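PDB 5VUG: uncharacterized protein Rv2277c from Mycobacterium tuberculosis, which is of uncharacterised biological role but folds as a TIM-barrel glycerophosphodiester phosphodiesterase domain and probably hydrolyses phosphoric diesters. Local coordinates for residues P11-H16 against V268-P273; H16-R21 against D40-T45; G203-R208 against G248-T253; M244-F249 against G264-L269. All blocks are in the same frame, centred on the assembly; numbering follows the deposited sequence.

Contact 1 of 4, residues P11-H16 against V268-P273; sequences PMIVAH and VLVDSP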
loop_
_atom_site.group_PDB
_atom_site.type_symbol
_atom_site.label_atom_id
_atom_site.label_comp_id
_atom_site.label_asym_id
_atom_site.label_seq_id
_atom_site.Cartn_x
_atom_site.Cartn_y
_atom_site.Cartn_z
ATOM N N PRO A 11 -9.449 14.987 22.346
ATOM C CA PRO A 11 -8.975 15.624 21.109
ATOM C C PRO A 11 -9.717 16.930 20.860
ATOM O O PRO A 11 -10.890 17.077 21.209
ATOM C CB PRO A 11 -9.309 14.587 20.027
ATOM C CG PRO A 11 -9.417 13.277 20.778
ATOM C CD PRO A 11 -9.982 13.634 22.118
HETATM N N MSE A 12 -9.016 17.893 20.263
HETATM C CA MSE A 12 -9.665 19.110 19.783
HETATM C C MSE A 12 -10.731 18.769 18.755
HETATM O O MSE A 12 -10.492 17.953 17.856
HETATM C CB MSE A 12 -8.647 20.035 19.109
HETATM C CG MSE A 12 -7.692 20.730 20.056
HETATM SE SE MSE A 12 -6.180 21.399 19.032
HETATM C CE MSE A 12 -7.164 22.442 17.692
ATOM N N ILE A 13 -11.891 19.414 18.853
ATOM C CA ILE A 13 -12.932 19.273 17.839
ATOM C C ILE A 13 -12.741 20.371 16.802
ATOM O O ILE A 13 -12.877 21.560 17.118
ATOM C CB ILE A 13 -14.336 19.353 18.458
ATOM C CG1 ILE A 13 -14.502 18.309 19.572
ATOM C CG2 ILE A 13 -15.398 19.195 17.365
ATOM C CD1 ILE A 13 -14.281 16.881 19.126
ATOM N N VAL A 14 -12.450 19.983 15.561
ATOM C CA VAL A 14 -12.186 20.941 14.483
ATOM C C VAL A 14 -13.318 20.854 13.464
ATOM O O VAL A 14 -13.598 19.773 12.937
ATOM C CB VAL A 14 -10.812 20.701 13.827
ATOM C CG1 VAL A 14 -10.567 21.701 12.696
ATOM C CG2 VAL A 14 -9.693 20.788 14.864
ATOM N N ALA A 15 -13.969 21.985 13.183
ATOM C CA ALA A 15 -15.127 22.002 12.283
ATOM C C ALA A 15 -14.666 21.948 10.828
ATOM O O ALA A 15 -14.078 22.911 10.317
ATOM C CB ALA A 15 -15.982 23.242 12.528
ATOM N N HIS A 16 -14.971 20.843 10.146
ATOM C CA HIS A 16 -14.522 20.640 8.771
ATOM C C HIS A 16 -15.322 21.512 7.807
ATOM O O HIS A 16 -16.537 21.333 7.664
ATOM C CB HIS A 16 -14.705 19.172 8.401
ATOM C CG HIS A 16 -14.165 18.819 7.054
ATOM N ND1 HIS A 16 -14.816 17.958 6.199
ATOM C CD2 HIS A 16 -13.033 19.201 6.415
ATOM C CE1 HIS A 16 -14.116 17.831 5.084
ATOM N NE2 HIS A 16 -13.026 18.570 5.190
ATOM N N VAL A 268 -9.597 16.040 15.985
ATOM C CA VAL A 268 -10.440 15.312 15.044
ATOM C C VAL A 268 -11.191 16.306 14.170
ATOM O O VAL A 268 -11.663 17.345 14.650
ATOM C CB VAL A 268 -11.431 14.358 15.745
ATOM C CG1 VAL A 268 -10.685 13.230 16.434
ATOM C CG2 VAL A 268 -12.322 15.108 16.753
ATOM N N LEU A 269 -11.298 15.986 12.882
ATOM C CA LEU A 269 -11.912 16.868 11.892
ATOM C C LEU A 269 -13.320 16.347 11.605
ATOM O O LEU A 269 -13.475 15.254 11.052
ATOM C CB LEU A 269 -11.053 16.874 10.628
ATOM C CG LEU A 269 -11.358 17.880 9.519
ATOM C CD1 LEU A 269 -11.416 19.306 10.059
ATOM C CD2 LEU A 269 -10.285 17.785 8.430
ATOM N N VAL A 270 -14.342 17.127 11.980
ATOM C CA VAL A 270 -15.729 16.660 12.023
ATOM C C VAL A 270 -16.633 17.496 11.116
ATOM O O VAL A 270 -16.542 18.729 11.080
ATOM C CB VAL A 270 -16.281 16.611 13.467
ATOM C CG1 VAL A 270 -15.373 15.763 14.360
ATOM C CG2 VAL A 270 -16.472 18.022 14.051
ATOM N N ASP A 271 -17.538 16.814 10.400
ATOM C CA ASP A 271 -18.513 17.510 9.568
ATOM C C ASP A 271 -19.659 18.096 10.378
ATOM O O ASP A 271 -20.325 19.023 9.903
ATOM C CB ASP A 271 -19.107 16.575 8.510
ATOM C CG ASP A 271 -18.124 16.231 7.400
ATOM O OD1 ASP A 271 -16.945 16.617 7.491
ATOM O OD2 ASP A 271 -18.545 15.582 6.417
ATOM N N SER A 272 -19.925 17.573 11.573
ATOM C CA SER A 272 -21.045 18.048 12.385
ATOM C C SER A 272 -20.578 18.421 13.781
ATOM O O SER A 272 -20.567 17.575 14.688
ATOM C CB SER A 272 -22.156 17.005 12.465
ATOM O OG SER A 272 -23.215 17.468 13.283
ATOM N N PRO A 273 -20.210 19.681 13.995
ATOM C CA PRO A 273 -19.968 20.156 15.365
ATOM C C PRO A 273 -21.116 19.865 16.316
ATOM O O PRO A 273 -20.876 19.602 17.499
ATOM C CB PRO A 273 -19.756 21.660 15.156
ATOM C CG PRO A 273 -19.095 21.723 13.797
ATOM C CD PRO A 273 -19.814 20.676 12.981
#
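His16 swings its imidazole toward Asp271 by setting CG anti to the backbone N (chi1 -175°), and Asp271 meets it by keeping CG beside its own backbone N (chi1 -72°). The two side chains then run alongside one another, ring and carboxylate nearly coplanar. His16 ND1 donates to Asp271 OD1 at 2.8 Å; the acceptor sits in the ring plane, and the donor comes from the syn side of the carboxylate, a little out of its plane. A histidine suits the place because one ring nitrogen can be held by the aspartate, which helps fix the ring's rotation, while NE2 still bonds to another partner, here a glycerol probably from the crystallisation liquor. Leu269 supports the ring obliquely, its CD2 3.7 Å from His16 CD2.

Below this pair the backbones zip together as parallel strands. Val268 N bonds to Met12 O (2.8 Å), Val14 N to Val268 O, Val270 N to Val14 O (2.9 Å) and His16 N to Val270 O. Branched residues fill both faces of this ladder. Ile13 CD1 lies against Val268 CG2 at 3.6 Å on one, where Ala15 is small enough for its CB to take Pro273 CG at 3.7 Å. Val14 CG1 touches Leu269 CD1 at 3.7 Å on the other, inside the barrel.

The pairing joins the first and last strands of the TIM barrel. Strand 12-16 has strand 41-48 as its second neighbour and strand 267-270 has strand 245-249; helix 254-263 covers Pro11 and Val268 from outside, and Ser272 caps helix 273-277.

Contact 2 of 4, residues H16-R21 against D40-T45; sequences HRAGTR and DGMWLT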
loop_
_atom_site.group_PDB
_atom_site.type_symbol
_atom_site.label_atom_id
_atom_site.label_comp_id
_atom_site.label_asym_id
_atom_site.label_seq_id
_atom_site.Cartn_x
_atom_site.Cartn_y
_atom_site.Cartn_z
ATOM N N HIS A 16 -14.971 20.843 10.146
ATOM C CA HIS A 16 -14.522 20.640 8.771
ATOM C C HIS A 16 -15.322 21.512 7.807
ATOM O O HIS A 16 -16.537 21.333 7.664
ATOM C CB HIS A 16 -14.705 19.172 8.401
ATOM C CG HIS A 16 -14.165 18.819 7.054
ATOM N ND1 HIS A 16 -14.816 17.958 6.199
ATOM C CD2 HIS A 16 -13.033 19.201 6.415
ATOM C CE1 HIS A 16 -14.116 17.831 5.084
ATOM N NE2 HIS A 16 -13.026 18.570 5.190
ATOM N N ARG A 17 -14.635 22.421 7.106
ATOM C CA ARG A 17 -15.291 23.412 6.243
ATOM C C ARG A 17 -16.336 24.203 7.027
ATOM O O ARG A 17 -17.408 24.535 6.517
ATOM C CB ARG A 17 -15.905 22.795 4.983
ATOM C CG ARG A 17 -15.058 21.743 4.293
ATOM C CD ARG A 17 -15.855 21.164 3.134
ATOM N NE ARG A 17 -15.245 19.958 2.596
ATOM C CZ ARG A 17 -15.923 19.001 1.985
ATOM N NH1 ARG A 17 -15.289 17.936 1.528
ATOM N NH2 ARG A 17 -17.241 19.110 1.832
ATOM N N ALA A 18 -16.013 24.491 8.292
ATOM C CA ALA A 18 -16.892 25.182 9.227
ATOM C C ALA A 18 -18.109 24.356 9.622
ATOM O O ALA A 18 -19.068 24.901 10.180
ATOM C CB ALA A 18 -17.294 26.590 8.748
ATOM N N GLY A 19 -18.077 23.045 9.375
ATOM C CA GLY A 19 -19.147 22.160 9.799
ATOM C C GLY A 19 -20.179 21.880 8.724
ATOM O O GLY A 19 -21.369 22.164 8.903
ATOM N N THR A 20 -19.719 21.243 7.640
ATOM C CA THR A 20 -20.472 21.116 6.394
ATOM C C THR A 20 -21.819 20.400 6.560
ATOM O O THR A 20 -22.745 20.643 5.776
ATOM C CB THR A 20 -19.561 20.432 5.363
ATOM O OG1 THR A 20 -20.256 20.225 4.131
ATOM C CG2 THR A 20 -19.067 19.110 5.876
ATOM N N ARG A 21 -21.953 19.511 7.549
ATOM C CA ARG A 21 -23.221 18.805 7.735
ATOM C C ARG A 21 -24.300 19.703 8.337
ATOM O O ARG A 21 -25.486 19.556 8.012
ATOM C CB ARG A 21 -22.996 17.575 8.618
ATOM C CG ARG A 21 -24.249 16.826 9.002
ATOM C CD ARG A 21 -24.941 16.216 7.806
ATOM N NE ARG A 21 -25.672 15.004 8.178
ATOM C CZ ARG A 21 -26.817 14.988 8.856
ATOM N NH1 ARG A 21 -27.385 16.123 9.248
ATOM N NH2 ARG A 21 -27.401 13.831 9.143
ATOM N N ASP A 40 -13.038 23.646 18.925
ATOM C CA ASP A 40 -11.712 24.105 19.321
ATOM C C ASP A 40 -10.864 24.563 18.143
ATOM O O ASP A 40 -9.771 25.103 18.352
ATOM C CB ASP A 40 -10.968 22.960 20.021
ATOM C CG ASP A 40 -11.758 22.379 21.172
ATOM O OD1 ASP A 40 -11.931 23.090 22.184
ATOM O OD2 ASP A 40 -12.234 21.228 21.049
ATOM N N GLY A 41 -11.311 24.330 16.922
ATOM C CA GLY A 41 -10.565 24.761 15.756
ATOM C C GLY A 41 -11.515 24.867 14.589
ATOM O O GLY A 41 -12.601 24.275 14.600
HETATM N N MSE A 42 -11.093 25.630 13.581
HETATM C CA MSE A 42 -11.920 25.959 12.425
HETATM C C MSE A 42 -11.139 25.636 11.148
HETATM O O MSE A 42 -10.090 26.230 10.884
HETATM C CB MSE A 42 -12.294 27.450 12.473
HETATM C CG MSE A 42 -13.378 27.888 11.495
HETATM SE SE MSE A 42 -15.138 27.161 11.973
HETATM C CE MSE A 42 -15.379 27.978 13.725
ATOM N N TRP A 43 -11.638 24.693 10.358
ATOM C CA TRP A 43 -10.990 24.279 9.115
ATOM C C TRP A 43 -11.749 24.909 7.948
ATOM O O TRP A 43 -12.943 24.658 7.776
ATOM C CB TRP A 43 -11.025 22.748 9.004
ATOM C CG TRP A 43 -10.409 22.184 7.744
ATOM C CD1 TRP A 43 -10.908 22.261 6.460
ATOM C CD2 TRP A 43 -9.190 21.439 7.653
ATOM N NE1 TRP A 43 -10.063 21.613 5.586
ATOM C CE2 TRP A 43 -8.998 21.107 6.288
ATOM C CE3 TRP A 43 -8.235 21.026 8.590
ATOM C CZ2 TRP A 43 -7.889 20.384 5.840
ATOM C CZ3 TRP A 43 -7.131 20.308 8.145
ATOM C CH2 TRP A 43 -6.964 20.000 6.776
ATOM N N LEU A 44 -11.058 25.707 7.137
ATOM C CA LEU A 44 -11.701 26.493 6.091
ATOM C C LEU A 44 -10.962 26.278 4.778
ATOM O O LEU A 44 -9.729 26.183 4.766
ATOM C CB LEU A 44 -11.651 27.982 6.459
ATOM C CG LEU A 44 -12.262 28.382 7.810
ATOM C CD1 LEU A 44 -11.956 29.832 8.141
ATOM C CD2 LEU A 44 -13.779 28.105 7.829
ATOM N N THR A 45 -11.696 26.225 3.663
ATOM C CA THR A 45 -11.077 26.010 2.357
ATOM C C THR A 45 -10.971 27.351 1.644
ATOM O O THR A 45 -11.967 28.070 1.540
ATOM C CB THR A 45 -11.895 25.054 1.481
ATOM O OG1 THR A 45 -12.512 24.044 2.285
ATOM C CG2 THR A 45 -10.979 24.410 0.453
#
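Trp43 offers one face of its indole to the edge of the His16 ring, whose CD2 comes to 3.7 Å from Trp43 CD1. The pair is T-shaped (edge-to-face): the centroids of the imidazole and of the five-membered indole ring are 5.1 Å apart, with planes at 62°. Both side chains leave their backbones in the same direction, and Trp43 stands its ring up beside the histidine by holding CG anti to the backbone N (chi1 179°). One face of the imidazole is covered by Arg17, whose CG sits over the ring centre. The arginine chain then continues extended, so that its guanidinium reaches past the histidine to a salt bridge with Glu25.

Beneath the rings the chain turns sharply away from the strand. Ala18 N gives a weak, bent hydrogen bond to Trp43 O (3.1 Å), while His16 O accepts from both Gly19 N (2.9 Å) and Thr20 N (3.2 Å), which closes the turn tightly. Arg17, Ala18 and Gly19 all have positive phi. Glycine suits the last of them, since a CB there would press on the carbonyl O of Ala18. Alanine suits position 18 for its size: its CB fits 3.9 Å from SE of the selenomethionine Met42 and 3.9 Å from Leu44 CD2, with Ala30 and Ile31 of helix 28-36 also packed on it.

A His-Arg pair leading out of the first barrel strand into a loop is characteristic of glycerophosphodiester phosphodiesterases, and its position at the C-terminal ends of the TIM-barrel strands, beside the bound glycerol, is consistent with a substrate pocket.

Contact 3 of 4, residues G203-R208 against G248-T253; sequences GFELHR and GFAVKT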
loop_
_atom_site.group_PDB
_atom_site.type_symbol
_atom_site.label_atom_id
_atom_site.label_comp_id
_atom_site.label_asym_id
_atom_site.label_seq_id
_atom_site.Cartn_x
_atom_site.Cartn_y
_atom_site.Cartn_z
ATOM N N GLY A 203 -1.870 15.494 9.403
ATOM C CA GLY A 203 -3.209 14.934 9.427
ATOM C C GLY A 203 -3.401 13.861 8.375
ATOM O O GLY A 203 -2.694 13.816 7.368
ATOM N N PHE A 204 -4.361 12.971 8.636
ATOM C CA PHE A 204 -4.714 11.943 7.666
ATOM C C PHE A 204 -6.024 11.319 8.109
ATOM O O PHE A 204 -6.332 11.310 9.301
ATOM C CB PHE A 204 -3.640 10.850 7.561
ATOM C CG PHE A 204 -3.538 10.241 6.194
ATOM C CD1 PHE A 204 -2.863 10.898 5.178
ATOM C CD2 PHE A 204 -4.104 9.006 5.925
ATOM C CE1 PHE A 204 -2.761 10.336 3.913
ATOM C CE2 PHE A 204 -4.006 8.435 4.658
ATOM C CZ PHE A 204 -3.331 9.106 3.654
ATOM N N GLU A 205 -6.777 10.795 7.135
ATOM C CA GLU A 205 -8.026 10.090 7.401
ATOM C C GLU A 205 -7.809 8.892 8.319
ATOM O O GLU A 205 -6.777 8.218 8.267
ATOM C CB GLU A 205 -8.624 9.569 6.087
ATOM C CG GLU A 205 -9.355 10.598 5.236
ATOM C CD GLU A 205 -8.448 11.550 4.471
ATOM O OE1 GLU A 205 -7.212 11.408 4.510
ATOM O OE2 GLU A 205 -8.998 12.463 3.816
ATOM N N LEU A 206 -8.818 8.614 9.156
ATOM C CA LEU A 206 -8.816 7.395 9.965
ATOM C C LEU A 206 -8.979 6.147 9.110
ATOM O O LEU A 206 -8.488 5.072 9.486
ATOM C CB LEU A 206 -9.948 7.437 10.995
ATOM C CG LEU A 206 -9.615 7.867 12.420
ATOM C CD1 LEU A 206 -8.840 9.163 12.421
ATOM C CD2 LEU A 206 -10.896 7.980 13.253
ATOM N N HIS A 207 -9.687 6.260 7.984
ATOM C CA HIS A 207 -9.871 5.179 7.025
ATOM C C HIS A 207 -9.652 5.760 5.642
ATOM O O HIS A 207 -10.256 6.780 5.298
ATOM C CB HIS A 207 -11.302 4.653 7.070
ATOM C CG HIS A 207 -11.806 4.402 8.448
ATOM N ND1 HIS A 207 -11.672 3.186 9.079
ATOM C CD2 HIS A 207 -12.448 5.213 9.321
ATOM C CE1 HIS A 207 -12.209 3.258 10.283
ATOM N NE2 HIS A 207 -12.687 4.477 10.454
ATOM N N ARG A 208 -8.811 5.110 4.840
ATOM C CA ARG A 208 -8.454 5.654 3.535
ATOM C C ARG A 208 -8.339 4.531 2.519
ATOM O O ARG A 208 -7.544 3.603 2.703
ATOM C CB ARG A 208 -7.138 6.433 3.614
ATOM C CG ARG A 208 -6.791 7.179 2.323
ATOM C CD ARG A 208 -7.719 8.368 2.101
ATOM N NE ARG A 208 -7.238 9.237 1.027
ATOM C CZ ARG A 208 -7.896 9.495 -0.100
ATOM N NH1 ARG A 208 -9.093 8.962 -0.324
ATOM N NH2 ARG A 208 -7.359 10.304 -1.004
ATOM N N GLY A 248 -6.869 13.552 13.086
ATOM C CA GLY A 248 -7.573 12.548 12.311
ATOM C C GLY A 248 -8.588 13.204 11.399
ATOM O O GLY A 248 -9.415 13.992 11.871
ATOM N N PHE A 249 -8.518 12.935 10.097
ATOM C CA PHE A 249 -9.492 13.480 9.158
ATOM C C PHE A 249 -10.689 12.532 9.051
ATOM O O PHE A 249 -10.595 11.334 9.334
ATOM C CB PHE A 249 -8.881 13.628 7.758
ATOM C CG PHE A 249 -7.727 14.608 7.668
ATOM C CD1 PHE A 249 -7.541 15.604 8.621
ATOM C CD2 PHE A 249 -6.858 14.556 6.582
ATOM C CE1 PHE A 249 -6.491 16.520 8.502
ATOM C CE2 PHE A 249 -5.803 15.455 6.462
ATOM C CZ PHE A 249 -5.627 16.440 7.422
ATOM N N ALA A 250 -11.818 13.083 8.604
ATOM C CA ALA A 250 -13.018 12.293 8.306
ATOM C C ALA A 250 -13.479 11.474 9.515
ATOM O O ALA A 250 -13.737 10.271 9.424
ATOM C CB ALA A 250 -12.820 11.421 7.061
ATOM N N VAL A 251 -13.560 12.138 10.665
ATOM C CA VAL A 251 -14.037 11.520 11.899
ATOM C C VAL A 251 -15.550 11.717 11.927
ATOM O O VAL A 251 -16.037 12.840 12.099
ATOM C CB VAL A 251 -13.350 12.136 13.124
ATOM C CG1 VAL A 251 -13.932 11.571 14.436
ATOM C CG2 VAL A 251 -11.821 11.908 13.039
ATOM N N LYS A 252 -16.292 10.632 11.714
ATOM C CA LYS A 252 -17.740 10.673 11.500
ATOM C C LYS A 252 -18.544 9.995 12.594
ATOM O O LYS A 252 -19.566 10.538 13.022
ATOM C CB LYS A 252 -18.104 10.013 10.161
ATOM C CG LYS A 252 -17.343 10.554 8.960
ATOM C CD LYS A 252 -17.734 9.826 7.683
ATOM C CE LYS A 252 -16.562 9.771 6.723
ATOM N NZ LYS A 252 -15.421 9.052 7.368
ATOM N N THR A 253 -18.129 8.814 13.042
ATOM C CA THR A 253 -18.921 8.013 13.963
ATOM C C THR A 253 -18.364 8.134 15.373
ATOM O O THR A 253 -17.213 8.524 15.580
ATOM C CB THR A 253 -18.889 6.538 13.553
ATOM O OG1 THR A 253 -17.557 6.031 13.716
ATOM C CG2 THR A 253 -19.297 6.381 12.104
HETATM O O HOH W 1 -11.886 8.286 8.215
HETATM O O HOH W 2 -13.102 7.962 5.760
#
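Phe249 lays one face of its ring on the backbone of Gly203 and Phe204. Phe204 N lies 3.5 Å above the centre of the ring, and Gly203 C lies nearer the rim. Glycine suits 203, since the ring lies where a CB would point, with Phe249 CZ close over the backbone. Glu205 comes to the edge of the same ring: its carboxylate stands almost perpendicular to it (86°), and OE1 is in the ring plane, 3.8 Å from Phe249 CD2. The bend at chi2 (76°) brings that oxygen over the face of the Phe204 ring as well, and its charge is answered by a salt bridge to Arg176.

These rings ride on two neighbouring parallel strands of the TIM barrel, 201-205 and 245-249, at the ends where the strands give way to loops. Phe249 N points straight at Phe204 O (2.8 Å) but from above the carbonyl plane; Trp230 NE1 bonds to the same oxygen. Leu206 N makes a longer bond to Phe249 O (3.3 Å).

Leu206 crosses Val251 obliquely, CD2 to CG2 at 4.0 Å, and its CD1 rests 3.6 Å from Gly248 CA, where a side chain would leave it no room. Farther out, water links His207 N to Ala250 O, and a second water joins His207 O to Lys252 NZ, whose amino group also bonds to Ala250 O (2.9 Å). Beyond them, Arg208 forms a salt bridge with Glu214 of the second subunit.

Contact 4 of 4, residues M244-F249 against G264-L269; sequences MKVMGF and GLDAVL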
loop_
_atom_site.group_PDB
_atom_site.type_symbol
_atom_site.label_atom_id
_atom_site.label_comp_id
_atom_site.label_asym_id
_atom_site.label_seq_id
_atom_site.Cartn_x
_atom_site.Cartn_y
_atom_site.Cartn_z
HETATM N N MSE A 244 5.282 17.385 17.472
HETATM C CA MSE A 244 4.282 17.277 16.411
HETATM C C MSE A 244 2.881 17.166 17.001
HETATM O O MSE A 244 2.689 16.627 18.092
HETATM C CB MSE A 244 4.520 16.056 15.515
HETATM C CG MSE A 244 5.766 16.132 14.637
HETATM SE SE MSE A 244 5.672 14.906 13.101
HETATM C CE MSE A 244 4.687 16.021 11.849
ATOM N N LYS A 245 1.899 17.669 16.257
ATOM C CA LYS A 245 0.491 17.525 16.594
ATOM C C LYS A 245 -0.189 16.806 15.439
ATOM O O LYS A 245 0.138 17.056 14.275
ATOM C CB LYS A 245 -0.152 18.900 16.829
ATOM C CG LYS A 245 0.484 19.667 17.987
ATOM C CD LYS A 245 -0.041 21.085 18.078
ATOM C CE LYS A 245 0.556 21.814 19.285
ATOM N NZ LYS A 245 -0.026 23.173 19.489
ATOM N N VAL A 246 -1.093 15.878 15.753
ATOM C CA VAL A 246 -1.680 15.005 14.738
ATOM C C VAL A 246 -3.200 15.109 14.761
ATOM O O VAL A 246 -3.829 15.097 15.828
ATOM C CB VAL A 246 -1.193 13.539 14.832
ATOM C CG1 VAL A 246 0.301 13.455 14.481
ATOM C CG2 VAL A 246 -1.457 12.950 16.214
HETATM N N MSE A 247 -3.781 15.217 13.571
HETATM C CA MSE A 247 -5.230 15.302 13.406
HETATM C C MSE A 247 -5.772 14.135 12.603
HETATM O O MSE A 247 -5.207 13.760 11.561
HETATM C CB MSE A 247 -5.607 16.613 12.706
HETATM C CG MSE A 247 -7.133 16.827 12.564
HETATM SE SE MSE A 247 -7.563 18.511 11.657
HETATM C CE MSE A 247 -6.420 19.709 12.663
ATOM N N GLY A 248 -6.869 13.552 13.086
ATOM C CA GLY A 248 -7.573 12.548 12.311
ATOM C C GLY A 248 -8.588 13.204 11.399
ATOM O O GLY A 248 -9.415 13.992 11.871
ATOM N N PHE A 249 -8.518 12.935 10.097
ATOM C CA PHE A 249 -9.492 13.480 9.158
ATOM C C PHE A 249 -10.689 12.532 9.051
ATOM O O PHE A 249 -10.595 11.334 9.334
ATOM C CB PHE A 249 -8.881 13.628 7.758
ATOM C CG PHE A 249 -7.727 14.608 7.668
ATOM C CD1 PHE A 249 -7.541 15.604 8.621
ATOM C CD2 PHE A 249 -6.858 14.556 6.582
ATOM C CE1 PHE A 249 -6.491 16.520 8.502
ATOM C CE2 PHE A 249 -5.803 15.455 6.462
ATOM C CZ PHE A 249 -5.627 16.440 7.422
ATOM N N GLY A 264 -4.996 9.097 21.478
ATOM C CA GLY A 264 -4.439 10.395 21.803
ATOM C C GLY A 264 -4.189 11.321 20.631
ATOM O O GLY A 264 -3.231 12.102 20.669
ATOM N N LEU A 265 -5.008 11.261 19.581
ATOM C CA LEU A 265 -4.910 12.276 18.540
ATOM C C LEU A 265 -5.147 13.659 19.139
ATOM O O LEU A 265 -6.016 13.845 19.994
ATOM C CB LEU A 265 -5.942 12.028 17.443
ATOM C CG LEU A 265 -5.817 10.744 16.627
ATOM C CD1 LEU A 265 -6.845 10.742 15.495
ATOM C CD2 LEU A 265 -4.404 10.567 16.083
ATOM N N ASP A 266 -4.369 14.635 18.675
ATOM C CA ASP A 266 -4.522 15.999 19.171
ATOM C C ASP A 266 -5.841 16.611 18.734
ATOM O O ASP A 266 -6.373 17.492 19.427
ATOM C CB ASP A 266 -3.363 16.868 18.691
ATOM C CG ASP A 266 -2.046 16.432 19.275
ATOM O OD1 ASP A 266 -1.728 16.835 20.416
ATOM O OD2 ASP A 266 -1.347 15.658 18.605
ATOM N N ALA A 267 -6.373 16.178 17.590
ATOM C CA ALA A 267 -7.553 16.806 17.015
ATOM C C ALA A 267 -8.289 15.807 16.137
ATOM O O ALA A 267 -7.694 14.855 15.608
ATOM C CB ALA A 267 -7.149 18.021 16.163
ATOM N N VAL A 268 -9.597 16.040 15.985
ATOM C CA VAL A 268 -10.440 15.312 15.044
ATOM C C VAL A 268 -11.191 16.306 14.170
ATOM O O VAL A 268 -11.663 17.345 14.650
ATOM C CB VAL A 268 -11.431 14.358 15.745
ATOM C CG1 VAL A 268 -10.685 13.230 16.434
ATOM C CG2 VAL A 268 -12.322 15.108 16.753
ATOM N N LEU A 269 -11.298 15.986 12.882
ATOM C CA LEU A 269 -11.912 16.868 11.892
ATOM C C LEU A 269 -13.320 16.347 11.605
ATOM O O LEU A 269 -13.475 15.254 11.052
ATOM C CB LEU A 269 -11.053 16.874 10.628
ATOM C CG LEU A 269 -11.358 17.880 9.519
ATOM C CD1 LEU A 269 -11.416 19.306 10.059
ATOM C CD2 LEU A 269 -10.285 17.785 8.430
#
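Phe249 is approached obliquely by Leu269, whose CD2 comes to 3.5 Å from ring atom CD1, while Met247 SE of its own strand lies at the ring edge, in plane. The rings of Trp43 and Tyr154 also meet this phenyl, whose flat apolar surface packs against Leu269 and these rings. The second flat group, the carboxylate of Asp266, takes Val246 N on OD2 at 2.9 Å; the donor comes from the anti side, about 30° out of the carboxylate plane. With its CG beside the backbone N (chi1 -65°), the short aspartate reaches across to a strand amide as a neighbouring backbone carbonyl would. Arg239 lies at long range from the same oxygen, a weak ion pair.

From there the strands run parallel as the two arms of a beta-alpha-beta unit, with helix 254-263 as the crossover; Gly264, with positive phi, ends that helix in a Schellman motif. Asp266 N and Ala267 N both make weak bonds to Val246 O, and the pairing then becomes regular, with Gly248 N to Ala267 O at 3.0 Å and Leu269 N to Gly248 O at 2.9 Å.

Glycine at 248 leaves room for Leu265, whose CD1 rests 3.7 Å from Gly248 CA; Leu265 CD2 meets Val246 CG2 at 3.8 Å, the two side chains at about a right angle. On the opposite face of the sheet, selenomethionine Met247 runs extended past the small Ala267 (CG to CB 3.8 Å) until its SE reaches Leu269 CB at 4.0 Å; the bend at chi3 turns CE back over Ala267.

All four contacts belong to one curled sheet, the wall of the TIM barrel, in the strand order 41-48, 12-16, 267-270, 245-249, 201-205. Contacts 1 and 2 share His16 and have centres about 7 Å apart; contacts 3 and 4 share Gly248 and Phe249, about 9 Å apart; contacts 1 and 4 both use strand 267-270. Along the chain, contact 2 closes before contacts 3 and 4 begin, and contact 1 spans them by pairing the first strand with the last. Although contacts 2 and 3 are about 14 Å apart between centres, Trp43 and Phe249 touch inside the barrel, bridging strands 41-48 and 245-249 across the two strands between them, near the probable active-site end.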